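Local coordinates for RabGDI protein (Plasmodium falciparum 3D7, PDB 3P1W) that probably acts as a Rab GDP-dissociation inhibitor, holding Rab GTPases in their GDP-bound form during membrane traffic, at residues V23-T28 against K305-P310; A60-T65 against V89-K94; R328-L333 against E407-I412. All blocks are in the same frame, centred on the assembly; numbering follows the deposited sequence.

Interaction 1. Residues V23-T28 against K305-P310; sequences VIILGT and KVICDP
Val23 and Ile307 meet on one face of the sheet, Val23 CG1 3.9 Å from Ile307 CD1, the two side chains crossing at a slant. Val23 holds CG1 anti to its backbone nitrogen (chi1 -174°), which brings that methyl over the partner strand while CG2 stays near Lys305 CB. Two residues on, Ile25 lies beside the same Ile307 and points the same way, CG1 of Ile25 4.1 Å from CB of Ile307. Helices 30-41 and 440-454 both pack on this face, Leu39 and Leu453 touching Ile307. The strands 23-26 and 305-308 are parallel, and Ile24 straddles Val306, its N donating to Lys305 O and its O accepting from Ile307 N. Leu26 N to Ile307 O, 2.9 Å, continues the pattern. This is the parallel part of a mixed sheet in a Rossmann-like domain, consistent with the family's place in the NADP-Rossmann clan, with strand 20-26 running into helix 30-41 through a glycine-containing turn. The other face is closely packed too, Leu26 CB touching Cys308 CB at 3.7 Å. The ends of the pair are looser, and Asp309 and Lys305 there are partly exposed. Past Cys308 the strands part, and the bond from Asp309 N to Leu26 O is weak at 3.5 Å; Asp309 OD1 turns to Ser311. At the start, the Lys305 chain heads off from Val23, and its NZ makes a weak bond to Asn426.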
loop_
_atom_site.group_PDB
_atom_site.type_symbol
_atom_site.label_atom_id
_atom_site.label_comp_id
_atom_site.label_asym_id
_atom_site.label_seq_id
_atom_site.Cartn_x
_atom_site.Cartn_y
_atom_site.Cartn_z
ATOM N N VAL A 23 -11.857 -14.230 -18.712
ATOM C CA VAL A 23 -12.112 -13.634 -17.399
ATOM C C VAL A 23 -12.905 -12.347 -17.588
ATOM O O VAL A 23 -12.594 -11.543 -18.472
ATOM C CB VAL A 23 -10.805 -13.329 -16.646
ATOM C CG1 VAL A 23 -11.093 -12.835 -15.212
ATOM C CG2 VAL A 23 -9.907 -14.562 -16.592
ATOM N N ILE A 24 -13.942 -12.168 -16.775
ATOM C CA ILE A 24 -14.595 -10.863 -16.644
ATOM C C ILE A 24 -14.177 -10.279 -15.274
ATOM O O ILE A 24 -14.180 -10.965 -14.245
ATOM C CB ILE A 24 -16.121 -10.937 -16.774
ATOM C CG1 ILE A 24 -16.520 -11.431 -18.169
ATOM C CG2 ILE A 24 -16.776 -9.565 -16.498
ATOM C CD1 ILE A 24 -18.014 -11.645 -18.331
ATOM N N ILE A 25 -13.797 -9.014 -15.298
ATOM C CA ILE A 25 -13.270 -8.341 -14.120
ATOM C C ILE A 25 -14.242 -7.245 -13.757
ATOM O O ILE A 25 -14.623 -6.471 -14.624
ATOM C CB ILE A 25 -11.828 -7.780 -14.359
ATOM C CG1 ILE A 25 -10.812 -8.898 -14.635
ATOM C CG2 ILE A 25 -11.330 -7.052 -13.098
ATOM C CD1 ILE A 25 -10.586 -9.219 -16.102
ATOM N N LEU A 26 -14.661 -7.180 -12.484
ATOM C CA LEU A 26 -15.647 -6.217 -12.052
ATOM C C LEU A 26 -14.974 -5.286 -11.042
ATOM O O LEU A 26 -14.465 -5.759 -10.029
ATOM C CB LEU A 26 -16.839 -6.921 -11.416
ATOM C CG LEU A 26 -17.495 -8.020 -12.259
ATOM C CD1 LEU A 26 -18.634 -8.630 -11.472
ATOM C CD2 LEU A 26 -17.974 -7.481 -13.588
ATOM N N GLY A 27 -14.978 -3.988 -11.342
ATOM C CA GLY A 27 -14.311 -2.962 -10.532
ATOM C C GLY A 27 -13.014 -2.576 -11.218
ATOM O O GLY A 27 -12.375 -3.433 -11.842
ATOM N N THR A 28 -12.641 -1.296 -11.137
ATOM C CA THR A 28 -11.348 -0.828 -11.630
ATOM C C THR A 28 -10.435 -0.307 -10.490
ATOM O O THR A 28 -9.563 0.528 -10.729
ATOM C CB THR A 28 -11.483 0.185 -12.788
ATOM O OG1 THR A 28 -12.289 1.304 -12.399
ATOM C CG2 THR A 28 -12.148 -0.512 -14.047
ATOM N N LYS A 305 -14.029 -17.409 -15.679
ATOM C CA LYS A 305 -13.679 -16.891 -14.356
ATOM C C LYS A 305 -14.085 -15.450 -14.190
ATOM O O LYS A 305 -14.201 -14.704 -15.164
ATOM C CB LYS A 305 -12.161 -17.023 -14.111
ATOM C CG LYS A 305 -11.619 -18.466 -14.283
ATOM C CD LYS A 305 -10.126 -18.560 -14.031
ATOM C CE LYS A 305 -9.532 -19.911 -14.429
ATOM N NZ LYS A 305 -10.245 -21.099 -13.852
ATOM N N VAL A 306 -14.238 -15.041 -12.928
ATOM C CA VAL A 306 -14.482 -13.655 -12.608
ATOM C C VAL A 306 -13.455 -13.212 -11.548
ATOM O O VAL A 306 -13.105 -13.985 -10.661
ATOM C CB VAL A 306 -15.913 -13.450 -12.051
ATOM C CG1 VAL A 306 -16.091 -12.065 -11.407
ATOM C CG2 VAL A 306 -16.957 -13.645 -13.131
ATOM N N ILE A 307 -12.976 -11.978 -11.668
ATOM C CA ILE A 307 -12.204 -11.323 -10.576
ATOM C C ILE A 307 -12.981 -10.101 -10.210
ATOM O O ILE A 307 -13.380 -9.338 -11.092
ATOM C CB ILE A 307 -10.784 -10.935 -11.023
ATOM C CG1 ILE A 307 -9.971 -12.164 -11.409
ATOM C CG2 ILE A 307 -10.043 -10.157 -9.895
ATOM C CD1 ILE A 307 -8.752 -11.813 -12.308
ATOM N N CYS A 308 -13.225 -9.880 -8.919
ATOM C CA CYS A 308 -13.958 -8.701 -8.538
ATOM C C CYS A 308 -13.606 -8.258 -7.142
ATOM O O CYS A 308 -13.037 -9.014 -6.377
ATOM C CB CYS A 308 -15.457 -8.960 -8.635
ATOM S SG CYS A 308 -16.119 -10.212 -7.518
ATOM N N ASP A 309 -13.958 -7.026 -6.829
ATOM C CA ASP A 309 -13.816 -6.549 -5.448
ATOM C C ASP A 309 -15.047 -6.950 -4.615
ATOM O O ASP A 309 -16.059 -7.396 -5.173
ATOM C CB ASP A 309 -13.492 -5.059 -5.438
ATOM C CG ASP A 309 -14.656 -4.180 -5.790
ATOM O OD1 ASP A 309 -15.583 -4.031 -4.969
ATOM O OD2 ASP A 309 -14.580 -3.548 -6.850
ATOM N N PRO A 310 -14.977 -6.806 -3.283
ATOM C CA PRO A 310 -16.038 -7.290 -2.431
ATOM C C PRO A 310 -17.420 -6.675 -2.698
ATOM O O PRO A 310 -18.446 -7.330 -2.439
ATOM C CB PRO A 310 -15.520 -6.968 -1.003
ATOM C CG PRO A 310 -14.068 -7.011 -1.129
ATOM C CD PRO A 310 -13.812 -6.348 -2.490
#

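Interaction 2. Residues A60-T65 against V89-K94; sequences ASLNLT and VDLIPK
Leu62 and Val89 exchange two short backbone hydrogen bonds, Leu62 N to Val89 O and Val89 N to Leu62 O, both 2.8 Å. The first arrives well above the carbonyl plane of Val89, 45° out of it, so it does not use a lone pair; the second is tilted less. A third bond, Leu91 N to Ala60 O, is 3.0 Å long and lies nearly along the C=O axis, extending the pairing past the short strands 61-62 and 89-90. Between these bonded positions sits the non-hydrogen-bonded pair Ser61 and Asp90, whose side chains share a face and are joined by a water. Ser61 OG stands opposite its own nitrogen across the CA-CB bond (chi1 -179°) and lies 2.6 Å from the water, which donates a hydrogen bond to Asp90 OD1. The other carboxylate oxygen, Asp90 OD2, accepts from the backbone N of Leu255 and is hydrogen-bonded to Tyr250 OH, so both ends of this buried group have partners and its rotation is fixed.

The apolar packing gathers round Leu91, just past the strand, against Leu62 and Ala60. Leu62 CD1 reaches Leu91 CG at 3.8 Å, while Leu62 CD2 faces Leu91 CD2 at 4.0 Å. Leu91 CD1 also comes within 4.2 Å of Ala60 CB. Helix 64-71 closes over this group, with Thr70 against Leu62, Leu67 against Val89 and Phe71 against Leu91. At the start of that helix Asn63 is the N-cap, its OD1 accepting from Asn66 N. The whole is a two-stranded antiparallel sheet whose first strand leads straight into a capped helix packed against its apolar face.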
loop_
_atom_site.group_PDB
_atom_site.type_symbol
_atom_site.label_atom_id
_atom_site.label_comp_id
_atom_site.label_asym_id
_atom_site.label_seq_id
_atom_site.Cartn_x
_atom_site.Cartn_y
_atom_site.Cartn_z
ATOM N N ALA A 60 -9.919 5.265 -6.021
ATOM C CA ALA A 60 -10.117 6.408 -6.939
ATOM C C ALA A 60 -9.301 7.633 -6.558
ATOM O O ALA A 60 -8.992 7.845 -5.385
ATOM C CB ALA A 60 -11.578 6.800 -6.996
ATOM N N SER A 61 -8.997 8.438 -7.577
ATOM C CA SER A 61 -8.333 9.717 -7.435
ATOM C C SER A 61 -9.360 10.850 -7.613
ATOM O O SER A 61 -10.079 10.856 -8.607
ATOM C CB SER A 61 -7.279 9.816 -8.539
ATOM O OG SER A 61 -6.574 11.029 -8.460
ATOM N N LEU A 62 -9.433 11.786 -6.673
ATOM C CA LEU A 62 -10.442 12.874 -6.711
ATOM C C LEU A 62 -9.820 14.263 -6.903
ATOM O O LEU A 62 -8.794 14.598 -6.303
ATOM C CB LEU A 62 -11.268 12.871 -5.423
ATOM C CG LEU A 62 -12.240 11.704 -5.122
ATOM C CD1 LEU A 62 -11.545 10.383 -5.218
ATOM C CD2 LEU A 62 -12.840 11.857 -3.701
ATOM N N ASN A 63 -10.450 15.084 -7.735
ATOM C CA ASN A 63 -10.106 16.501 -7.785
ATOM C C ASN A 63 -10.817 17.248 -6.663
ATOM O O ASN A 63 -11.440 16.629 -5.810
ATOM C CB ASN A 63 -10.399 17.096 -9.171
ATOM C CG ASN A 63 -11.874 17.074 -9.556
ATOM O OD1 ASN A 63 -12.763 16.841 -8.737
ATOM N ND2 ASN A 63 -12.132 17.333 -10.842
ATOM N N LEU A 64 -10.742 18.575 -6.651
ATOM C CA LEU A 64 -11.393 19.326 -5.576
ATOM C C LEU A 64 -12.886 19.150 -5.572
ATOM O O LEU A 64 -13.469 18.888 -4.537
ATOM C CB LEU A 64 -11.131 20.825 -5.707
ATOM C CG LEU A 64 -9.901 21.414 -5.100
ATOM C CD1 LEU A 64 -9.901 22.892 -5.514
ATOM C CD2 LEU A 64 -9.894 21.202 -3.598
ATOM N N THR A 65 -13.517 19.359 -6.732
ATOM C CA THR A 65 -14.966 19.211 -6.848
ATOM C C THR A 65 -15.419 17.879 -6.286
ATOM O O THR A 65 -16.371 17.804 -5.515
ATOM C CB THR A 65 -15.420 19.354 -8.299
ATOM O OG1 THR A 65 -15.149 20.689 -8.721
ATOM C CG2 THR A 65 -16.918 19.054 -8.465
ATOM N N VAL A 89 -6.272 13.702 -5.553
ATOM C CA VAL A 89 -6.231 13.150 -4.197
ATOM C C VAL A 89 -6.663 11.690 -4.194
ATOM O O VAL A 89 -7.846 11.372 -4.370
ATOM C CB VAL A 89 -7.129 13.987 -3.266
ATOM C CG1 VAL A 89 -7.109 13.423 -1.820
ATOM C CG2 VAL A 89 -6.731 15.495 -3.309
ATOM N N ASP A 90 -5.688 10.803 -4.032
ATOM C CA ASP A 90 -5.945 9.393 -3.940
ATOM C C ASP A 90 -6.690 9.107 -2.632
ATOM O O ASP A 90 -6.293 9.598 -1.566
ATOM C CB ASP A 90 -4.625 8.615 -3.935
ATOM C CG ASP A 90 -3.944 8.556 -5.300
ATOM O OD1 ASP A 90 -4.592 8.628 -6.360
ATOM O OD2 ASP A 90 -2.717 8.381 -5.318
ATOM N N LEU A 91 -7.778 8.346 -2.693
ATOM C CA LEU A 91 -8.452 7.921 -1.465
ATOM C C LEU A 91 -7.539 7.005 -0.635
ATOM O O LEU A 91 -7.582 7.017 0.590
ATOM C CB LEU A 91 -9.739 7.173 -1.772
ATOM C CG LEU A 91 -10.837 8.031 -2.359
ATOM C CD1 LEU A 91 -12.003 7.132 -2.802
ATOM C CD2 LEU A 91 -11.285 9.032 -1.356
ATOM N N ILE A 92 -6.711 6.224 -1.328
ATOM C CA ILE A 92 -5.858 5.234 -0.700
ATOM C C ILE A 92 -4.442 5.378 -1.280
ATOM O O ILE A 92 -4.035 4.591 -2.148
ATOM C CB ILE A 92 -6.416 3.804 -0.851
ATOM C CG1 ILE A 92 -7.852 3.708 -0.328
ATOM C CG2 ILE A 92 -5.522 2.766 -0.122
ATOM C CD1 ILE A 92 -8.503 2.321 -0.416
ATOM N N PRO A 93 -3.697 6.399 -0.808
ATOM C CA PRO A 93 -2.355 6.638 -1.321
ATOM C C PRO A 93 -1.406 5.652 -0.678
ATOM O O PRO A 93 -1.170 5.680 0.559
ATOM C CB PRO A 93 -2.041 8.069 -0.892
ATOM C CG PRO A 93 -2.883 8.321 0.348
ATOM C CD PRO A 93 -4.125 7.430 0.165
ATOM N N LYS A 94 -0.930 4.725 -1.472
ATOM C CA LYS A 94 0.088 3.801 -1.003
ATOM C C LYS A 94 1.364 4.023 -1.805
ATOM O O LYS A 94 1.355 3.962 -3.042
ATOM C CB LYS A 94 -0.394 2.371 -1.144
ATOM C CG LYS A 94 -1.412 1.957 -0.060
ATOM C CD LYS A 94 -2.106 0.673 -0.363
ATOM C CE LYS A 94 -3.090 0.263 0.756
ATOM N NZ LYS A 94 -2.497 -0.435 1.957
HETATM O O HOH W 1 -4.139 10.089 -8.640
#

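Interaction 3. Residues R328-L333 against E407-I412; sequences RCICIL and EKFVKI
Phe409 carries the side-chain contact with strand 328-333, and its atoms meet that strand in turn. CB lies 4.1 Å from Ile330 CB, the two residues forming a hydrogen-bonded antiparallel pair. With CG beside the backbone nitrogen and anti to the carbonyl carbon (chi1 -52°), the ring extends along the sheet toward Ile332. CD2 then comes to 3.3 Å from Ile330 O, which sits at the ring edge, in plane, and also receives the 2.7 Å hydrogen bond from Phe409 N. Further out CE2 meets Ile332 CD1 at 3.7 Å, and CZ, the tip, reaches the same methyl at 4.0 Å; Ile332 CD1 thus meets the ring at its edge, close to the ring plane. Lys72 makes a cation-pi contact with the ring, and Leu67 from helix 64-71 also packs on Phe409.

The two segments are neighbouring antiparallel strands, their axes 166° apart in direction, within the larger mixed sheet that also contains strand 378-385. That third strand bonds to the other edge of 328-333, so the latter is an interior strand here.

Arg328 and Lys411 make the other complete hydrogen-bonded pair, with the bond from Lys411 N to Arg328 O nearly straight. A water donates to both Arg328 O and Phe409 O, giving each carbonyl a further partner besides its backbone donor. The guanidinium is held elsewhere: NH2 bonds the carbonyl oxygens of Tyr433 and Asp434.

On the opposite face Cys329 SG, anti to its backbone N at chi1 -173°, packs against Val410 CG2 at 3.7 Å and lies 3.9 Å from Lys408 CG. From there Lys408 runs out extended, so its ammonium end projects clear of the neighbouring strand.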
loop_
_atom_site.group_PDB
_atom_site.type_symbol
_atom_site.label_atom_id
_atom_site.label_comp_id
_atom_site.label_asym_id
_atom_site.label_seq_id
_atom_site.Cartn_x
_atom_site.Cartn_y
_atom_site.Cartn_z
ATOM N N ARG A 328 -9.247 6.190 7.303
ATOM C CA ARG A 328 -8.314 7.079 6.644
ATOM C C ARG A 328 -8.803 8.499 6.748
ATOM O O ARG A 328 -9.971 8.787 6.504
ATOM C CB ARG A 328 -8.104 6.721 5.150
ATOM C CG ARG A 328 -7.566 5.341 4.926
ATOM C CD ARG A 328 -7.142 5.074 3.504
ATOM N NE ARG A 328 -6.674 3.694 3.395
ATOM C CZ ARG A 328 -7.475 2.627 3.219
ATOM N NH1 ARG A 328 -8.782 2.774 3.059
ATOM N NH2 ARG A 328 -6.966 1.412 3.181
ATOM N N CYS A 329 -7.892 9.383 7.144
ATOM C CA CYS A 329 -8.185 10.789 7.306
ATOM C C CYS A 329 -7.236 11.555 6.420
ATOM O O CYS A 329 -6.036 11.588 6.674
ATOM C CB CYS A 329 -7.996 11.231 8.768
ATOM S SG CYS A 329 -8.576 12.948 8.992
ATOM N N ILE A 330 -7.791 12.146 5.366
ATOM C CA ILE A 330 -7.072 13.027 4.467
ATOM C C ILE A 330 -7.104 14.446 5.019
ATOM O O ILE A 330 -8.183 14.986 5.287
ATOM C CB ILE A 330 -7.696 12.983 3.053
ATOM C CG1 ILE A 330 -7.570 11.563 2.466
ATOM C CG2 ILE A 330 -7.054 14.071 2.141
ATOM C CD1 ILE A 330 -8.474 11.265 1.240
ATOM N N CYS A 331 -5.922 15.053 5.195
ATOM C CA CYS A 331 -5.797 16.359 5.821
ATOM C C CYS A 331 -5.061 17.318 4.888
ATOM O O CYS A 331 -3.962 17.009 4.417
ATOM C CB CYS A 331 -4.965 16.274 7.090
ATOM S SG CYS A 331 -5.496 15.036 8.266
ATOM N N ILE A 332 -5.675 18.457 4.611
ATOM C CA ILE A 332 -5.010 19.513 3.873
ATOM C C ILE A 332 -4.223 20.325 4.880
ATOM O O ILE A 332 -4.801 20.836 5.853
ATOM C CB ILE A 332 -6.010 20.413 3.140
ATOM C CG1 ILE A 332 -6.689 19.637 2.002
ATOM C CG2 ILE A 332 -5.304 21.615 2.534
ATOM C CD1 ILE A 332 -7.812 20.387 1.320
ATOM N N LEU A 333 -2.927 20.457 4.625
ATOM C CA LEU A 333 -2.019 21.273 5.453
ATOM C C LEU A 333 -1.502 22.503 4.706
ATOM O O LEU A 333 -1.412 22.491 3.470
ATOM C CB LEU A 333 -0.806 20.437 5.890
ATOM C CG LEU A 333 -1.030 19.036 6.448
ATOM C CD1 LEU A 333 0.287 18.354 6.848
ATOM C CD2 LEU A 333 -1.975 19.094 7.605
ATOM N N GLU A 407 -8.265 21.312 6.673
ATOM C CA GLU A 407 -9.471 20.512 6.457
ATOM C C GLU A 407 -9.167 19.028 6.635
ATOM O O GLU A 407 -8.050 18.575 6.350
ATOM C CB GLU A 407 -10.008 20.696 5.040
ATOM C CG GLU A 407 -10.403 22.125 4.639
ATOM C CD GLU A 407 -11.573 22.685 5.415
ATOM O OE1 GLU A 407 -12.356 21.904 6.016
ATOM O OE2 GLU A 407 -11.745 23.929 5.380
ATOM N N LYS A 408 -10.177 18.288 7.085
ATOM C CA LYS A 408 -10.115 16.837 7.264
ATOM C C LYS A 408 -11.226 16.170 6.448
ATOM O O LYS A 408 -12.377 16.621 6.440
ATOM C CB LYS A 408 -10.332 16.448 8.718
ATOM C CG LYS A 408 -9.174 16.746 9.634
ATOM C CD LYS A 408 -9.585 16.528 11.092
ATOM C CE LYS A 408 -8.555 17.151 12.058
ATOM N NZ LYS A 408 -8.996 16.981 13.493
ATOM N N PHE A 409 -10.871 15.102 5.774
ATOM C CA PHE A 409 -11.817 14.294 5.023
ATOM C C PHE A 409 -11.682 12.825 5.509
ATOM O O PHE A 409 -10.702 12.168 5.197
ATOM C CB PHE A 409 -11.496 14.395 3.540
ATOM C CG PHE A 409 -11.378 15.803 3.023
ATOM C CD1 PHE A 409 -12.437 16.394 2.367
ATOM C CD2 PHE A 409 -10.212 16.552 3.217
ATOM C CE1 PHE A 409 -12.350 17.694 1.859
ATOM C CE2 PHE A 409 -10.120 17.855 2.744
ATOM C CZ PHE A 409 -11.205 18.434 2.050
ATOM N N VAL A 410 -12.646 12.351 6.285
ATOM C CA VAL A 410 -12.556 11.082 6.966
ATOM C C VAL A 410 -13.423 10.021 6.313
ATOM O O VAL A 410 -14.588 10.289 5.972
ATOM C CB VAL A 410 -13.025 11.174 8.414
ATOM C CG1 VAL A 410 -12.933 9.784 9.055
ATOM C CG2 VAL A 410 -12.187 12.200 9.191
ATOM N N LYS A 411 -12.863 8.828 6.103
ATOM C CA LYS A 411 -13.611 7.694 5.546
ATOM C C LYS A 411 -13.295 6.439 6.348
ATOM O O LYS A 411 -12.122 6.074 6.541
ATOM C CB LYS A 411 -13.284 7.460 4.063
ATOM C CG LYS A 411 -14.153 6.424 3.400
ATOM C CD LYS A 411 -13.834 6.367 1.905
ATOM C CE LYS A 411 -14.679 5.310 1.195
ATOM N NZ LYS A 411 -14.383 5.356 -0.249
ATOM N N ILE A 412 -14.347 5.809 6.850
ATOM C CA ILE A 412 -14.223 4.549 7.548
ATOM C C ILE A 412 -14.833 3.445 6.692
ATOM O O ILE A 412 -15.977 3.578 6.201
ATOM C CB ILE A 412 -14.895 4.603 8.927
ATOM C CG1 ILE A 412 -14.217 5.649 9.811
ATOM C CG2 ILE A 412 -14.845 3.204 9.600
ATOM C CD1 ILE A 412 -15.064 6.048 11.072
HETATM O O HOH W 2 -10.414 9.653 3.831
#

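How the interactions relate
From the N terminus, strand 20-26 is laid down first but waits for 305-308, so interaction 1 closes a long loop within the Rossmann-like sheet. Interaction 2 falls wholly inside that loop, bringing 60-65 and 89-94 together after a short excursion containing helix 64-71. Only then does the chain enter strand 320-333; interaction 3 closes a loop of 73 residues, strand 378-385 included, in series with the others, and no loops cross. Interactions 2 and 3 touch: the loop after 89-90 packs on Arg328, Ile92 CD1 3.5 Å from Arg328 NH1, and Asp90 O of the strand itself lies 3.9 Å from Ile330 CD1. Interaction 1 stands apart, its centre about 29 Å from that of interaction 3.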